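Side-chain contacts in succinoglycan biosynthesis protein (Bacillus cereus ATCC 14579, PDB 2QGM), which is of uncertain function but belongs to the erythromycin esterase family and may therefore act as a hydrolase: residues Pro272-Tyr275 and Pro276-Ile279; Thr209-Ile212 and Gln213-Met216. All blocks are in the same frame, centred on the assembly; numbering follows the deposited sequence.

Contact 1. Residues Pro272-Tyr275 and Pro276-Ile279; sequences PNDY and PSII
Tyr-275 turns its CG anti to the backbone N (chi1 -177°), and Ile-279 turns its CG1 anti to the carbonyl carbon (chi1 -60°). The two side chains then cross obliquely beside the first turn of helix 276-297. Ile-279 CG1 lies over one ring face, 3.6 Å from the centroid of the Tyr-275 ring, as a CH-pi contact. It is offset toward the rim. Ile-279 CD1 reaches further along the same face, 3.4 Å from Tyr-275 CZ. The far end of the ring is held elsewhere, since Tyr-275 OH bonds to Leu-319 O. Tyr-320 and Pro-321 also touch Ile-279.

Asp-274 precedes the helix. Its CG sits between the backbone N and the carbonyl carbon, which brings the carboxylate forward to Ser-277. Ser-277 OG donates to Asp-274 OD1 at 2.9 Å, on the syn lone pair. The other oxygen, Asp-274 OD2, sits 3.2 Å from Ser-277 CB. It is buried by the contact and has no polar partner in the model. The nearby helix start would probably favour the negative charge of this group.

Ile-278 points its extended CG1-CD1 arm back at the loop. Ile-278 CD1 presses on Asp-274 O at 3.1 Å, which is tight. Ile-278 CG1 meets Pro-272 CB at 4.0 Å.

Tyr-275 O receives the backbone N-H of Ile-279 at 3.0 Å, nearly straight at 170°. A second, weak bond comes from Ile-278 N. In this helix the Asp-274 to Ser-277 bond and the i to i+4 packing of Tyr-275 on Ile-279 join the loop to the first turn. Pro-276 stands at the first helical position, where its lack of an N-H costs no helical bond; proline there is typical of the start of an alpha-helix.

Contact 2. Residues Thr209-Ile212 and Gln213-Met216; sequences TGSI and QEYM
Ser-211 and Ile-212 offer their carbonyls to the turn that follows, with Tyr-215 N bonded to Ser-211 O at 3.2 Å and Met-216 N to Ile-212 O at 2.9 Å.

Ser-211 takes the N-cap position of the short helix 212-215. Its OG lies between the backbone N and the carbonyl carbon (chi1 66°). This torsion directs it at the N-H of Glu-214. Ser-211 OG accepts from Glu-214 N at 3.4 Å. The bond is weak but well aligned, with an angle of 165° at the hydrogen.

Serine at the cap and glutamate three residues on give the sequence pattern of a capping box. The return bond of that motif is missing. The first torsion of Glu-214 (chi1 65°) sends its extended chain back toward Gly-210. The exact placing of Glu-214 OE2 is doubtful, and it is not hydrogen-bonded to Ser-211 N. Glu-214 CG packs against Ser-211, 3.3 Å from Ser-211 O.

On another side of the turn, Ile-212 reaches along the helix to Met-216, a selenomethionine. Ile-212 CG2 touches Met-216 SE at 3.5 Å, one helical turn apart. Ile-212 also packs on Phe-266 and Met-269 of helix 253-269.

The ring of buried Tyr-215 passes Thr-209 loosely, with Tyr-215 CD2 4.2 Å from Thr-209 CG2. The same ring meets Phe-266 edge-to-face. Thr-209 OG1 is hydrogen-bonded to Leu-175 O.

In the fold
Contact 2 comes first along the chain, and contact 1 follows after helices 220-236 and 253-269. Their centres are about 14 Å apart, and each lies about 21 Å from the centre of the chain, on the same side of it. Both are loop-to-helix junctions, one on the short helix 212-215 and one on the long helix 276-297. They meet directly: Ile-278 CD1 packs on Met-216 CE at 3.9 Å. Leu-270, just after helix 253-269, touches residues of both. The two starts thus pack together near the end of that helix, away from the strands of the mixed sheet. This is structural packing that joins the short helix to the long one, with no known site there.

Contact 1. Residues Pro272-Tyr275 and Pro276-Ile279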
loop_
_atom_site.group_PDB
_atom_site.type_symbol
_atom_site.label_atom_id
_atom_site.label_comp_id
_atom_site.label_asym_id
_atom_site.label_seq_id
_atom_site.Cartn_x
_atom_site.Cartn_y
_atom_site.Cartn_z
ATOM N N PRO A 272 19.653 -11.356 7.306
ATOM C CA PRO A 272 19.902 -11.090 8.725
ATOM C C PRO A 272 19.107 -12.040 9.618
ATOM O O PRO A 272 18.206 -12.742 9.151
ATOM C CB PRO A 272 19.457 -9.639 8.895
ATOM C CG PRO A 272 19.702 -9.047 7.551
ATOM C CD PRO A 272 19.189 -10.130 6.626
ATOM N N ASN A 273 19.437 -12.056 10.904
ATOM C CA ASN A 273 18.741 -12.929 11.838
ATOM C C ASN A 273 18.036 -12.124 12.935
ATOM O O ASN A 273 17.423 -12.698 13.837
ATOM C CB ASN A 273 19.726 -13.934 12.445
ATOM C CG ASN A 273 19.032 -15.148 13.038
ATOM O OD1 ASN A 273 18.496 -15.095 14.146
ATOM N ND2 ASN A 273 19.027 -16.251 12.292
ATOM N N ASP A 274 18.112 -10.798 12.849
ATOM C CA ASP A 274 17.463 -9.940 13.838
ATOM C C ASP A 274 16.090 -9.493 13.343
ATOM O O ASP A 274 15.505 -10.145 12.485
ATOM C CB ASP A 274 18.345 -8.723 14.159
ATOM C CG ASP A 274 18.570 -7.833 12.959
ATOM O OD1 ASP A 274 19.112 -6.726 13.143
ATOM O OD2 ASP A 274 18.211 -8.239 11.828
ATOM N N TYR A 275 15.578 -8.385 13.873
ATOM C CA TYR A 275 14.260 -7.893 13.463
ATOM C C TYR A 275 14.279 -6.509 12.813
ATOM O O TYR A 275 13.721 -6.315 11.731
ATOM C CB TYR A 275 13.310 -7.869 14.659
ATOM C CG TYR A 275 11.902 -7.430 14.318
ATOM C CD1 TYR A 275 10.993 -8.312 13.742
ATOM C CD2 TYR A 275 11.477 -6.127 14.579
ATOM C CE1 TYR A 275 9.692 -7.912 13.436
ATOM C CE2 TYR A 275 10.182 -5.715 14.276
ATOM C CZ TYR A 275 9.293 -6.614 13.705
ATOM O OH TYR A 275 8.008 -6.210 13.407
ATOM N N PRO A 276 14.920 -5.524 13.462
ATOM C CA PRO A 276 14.981 -4.171 12.904
ATOM C C PRO A 276 15.616 -4.076 11.514
ATOM O O PRO A 276 15.148 -3.318 10.665
ATOM C CB PRO A 276 15.756 -3.392 13.972
ATOM C CG PRO A 276 16.646 -4.427 14.554
ATOM C CD PRO A 276 15.715 -5.610 14.697
ATOM N N SER A 277 16.669 -4.853 11.279
ATOM C CA SER A 277 17.345 -4.835 9.982
ATOM C C SER A 277 16.480 -5.433 8.873
ATOM O O SER A 277 16.531 -4.983 7.729
ATOM C CB SER A 277 18.678 -5.586 10.057
ATOM O OG SER A 277 19.589 -4.918 10.916
ATOM N N ILE A 278 15.689 -6.447 9.201
ATOM C CA ILE A 278 14.834 -7.060 8.192
ATOM C C ILE A 278 13.695 -6.112 7.851
ATOM O O ILE A 278 13.369 -5.910 6.677
ATOM C CB ILE A 278 14.267 -8.398 8.684
ATOM C CG1 ILE A 278 15.424 -9.322 9.063
ATOM C CG2 ILE A 278 13.425 -9.048 7.596
ATOM C CD1 ILE A 278 14.985 -10.685 9.528
ATOM N N ILE A 279 13.094 -5.527 8.882
ATOM C CA ILE A 279 11.999 -4.583 8.687
ATOM C C ILE A 279 12.471 -3.422 7.830
ATOM O O ILE A 279 11.760 -2.967 6.940
ATOM C CB ILE A 279 11.499 -4.010 10.026
ATOM C CG1 ILE A 279 10.988 -5.143 10.917
ATOM C CG2 ILE A 279 10.403 -2.978 9.780
ATOM C CD1 ILE A 279 9.756 -5.850 10.375
#

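Contact 2. Residues Thr209-Ile212 and Gln213-Met216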
loop_
_atom_site.group_PDB
_atom_site.type_symbol
_atom_site.label_atom_id
_atom_site.label_comp_id
_atom_site.label_asym_id
_atom_site.label_seq_id
_atom_site.Cartn_x
_atom_site.Cartn_y
_atom_site.Cartn_z
ATOM N N THR A 209 10.630 -20.531 -0.652
ATOM C CA THR A 209 10.121 -19.158 -0.647
ATOM C C THR A 209 8.615 -19.025 -0.455
ATOM O O THR A 209 8.060 -17.942 -0.634
ATOM C CB THR A 209 10.510 -18.424 -1.949
ATOM O OG1 THR A 209 10.024 -19.155 -3.088
ATOM C CG2 THR A 209 12.020 -18.299 -2.049
ATOM N N GLY A 210 7.965 -20.114 -0.062
ATOM C CA GLY A 210 6.526 -20.097 0.152
ATOM C C GLY A 210 6.020 -19.098 1.179
ATOM O O GLY A 210 4.861 -18.680 1.127
ATOM N N SER A 211 6.881 -18.721 2.120
ATOM C CA SER A 211 6.541 -17.758 3.161
ATOM C C SER A 211 7.817 -17.362 3.892
ATOM O O SER A 211 8.836 -18.059 3.802
ATOM C CB SER A 211 5.533 -18.354 4.152
ATOM O OG SER A 211 6.100 -19.424 4.896
ATOM N N ILE A 212 7.766 -16.243 4.609
ATOM C CA ILE A 212 8.921 -15.757 5.361
ATOM C C ILE A 212 9.297 -16.792 6.415
ATOM O O ILE A 212 10.473 -17.098 6.617
ATOM C CB ILE A 212 8.603 -14.438 6.091
ATOM C CG1 ILE A 212 8.203 -13.360 5.084
ATOM C CG2 ILE A 212 9.815 -13.964 6.861
ATOM C CD1 ILE A 212 9.260 -13.068 4.053
ATOM N N GLN A 213 8.273 -17.322 7.075
ATOM C CA GLN A 213 8.436 -18.304 8.136
ATOM C C GLN A 213 9.269 -19.520 7.737
ATOM O O GLN A 213 10.182 -19.903 8.463
ATOM C CB GLN A 213 7.057 -18.750 8.633
ATOM C CG GLN A 213 7.081 -19.722 9.796
ATOM C CD GLN A 213 5.698 -19.948 10.377
ATOM O OE1 GLN A 213 4.751 -20.270 9.655
ATOM N NE2 GLN A 213 5.575 -19.789 11.689
ATOM N N GLU A 214 8.969 -20.126 6.591
ATOM C CA GLU A 214 9.721 -21.296 6.162
ATOM C C GLU A 214 11.112 -20.946 5.657
ATOM O O GLU A 214 12.043 -21.741 5.791
ATOM C CB GLU A 214 8.956 -22.090 5.089
ATOM C CG GLU A 214 8.746 -21.374 3.772
ATOM C CD GLU A 214 7.997 -22.236 2.767
ATOM O OE1 GLU A 214 8.542 -23.274 2.329
ATOM O OE2 GLU A 214 6.855 -21.877 2.405
ATOM N N TYR A 215 11.272 -19.758 5.085
ATOM C CA TYR A 215 12.591 -19.380 4.586
ATOM C C TYR A 215 13.531 -19.092 5.754
ATOM O O TYR A 215 14.709 -19.427 5.705
ATOM C CB TYR A 215 12.496 -18.158 3.666
ATOM C CG TYR A 215 13.784 -17.863 2.916
ATOM C CD1 TYR A 215 14.781 -17.069 3.479
ATOM C CD2 TYR A 215 14.020 -18.410 1.656
ATOM C CE1 TYR A 215 15.979 -16.823 2.809
ATOM C CE2 TYR A 215 15.219 -18.174 0.978
ATOM C CZ TYR A 215 16.194 -17.382 1.555
ATOM O OH TYR A 215 17.384 -17.156 0.890
HETATM N N MSE A 216 13.010 -18.488 6.814
HETATM C CA MSE A 216 13.849 -18.183 7.959
HETATM C C MSE A 216 14.310 -19.419 8.733
HETATM O O MSE A 216 15.153 -19.316 9.623
HETATM C CB MSE A 216 13.129 -17.201 8.881
HETATM C CG MSE A 216 13.018 -15.813 8.273
HETATM SE SE MSE A 216 12.186 -14.513 9.416
HETATM C CE MSE A 216 13.679 -14.229 10.623
#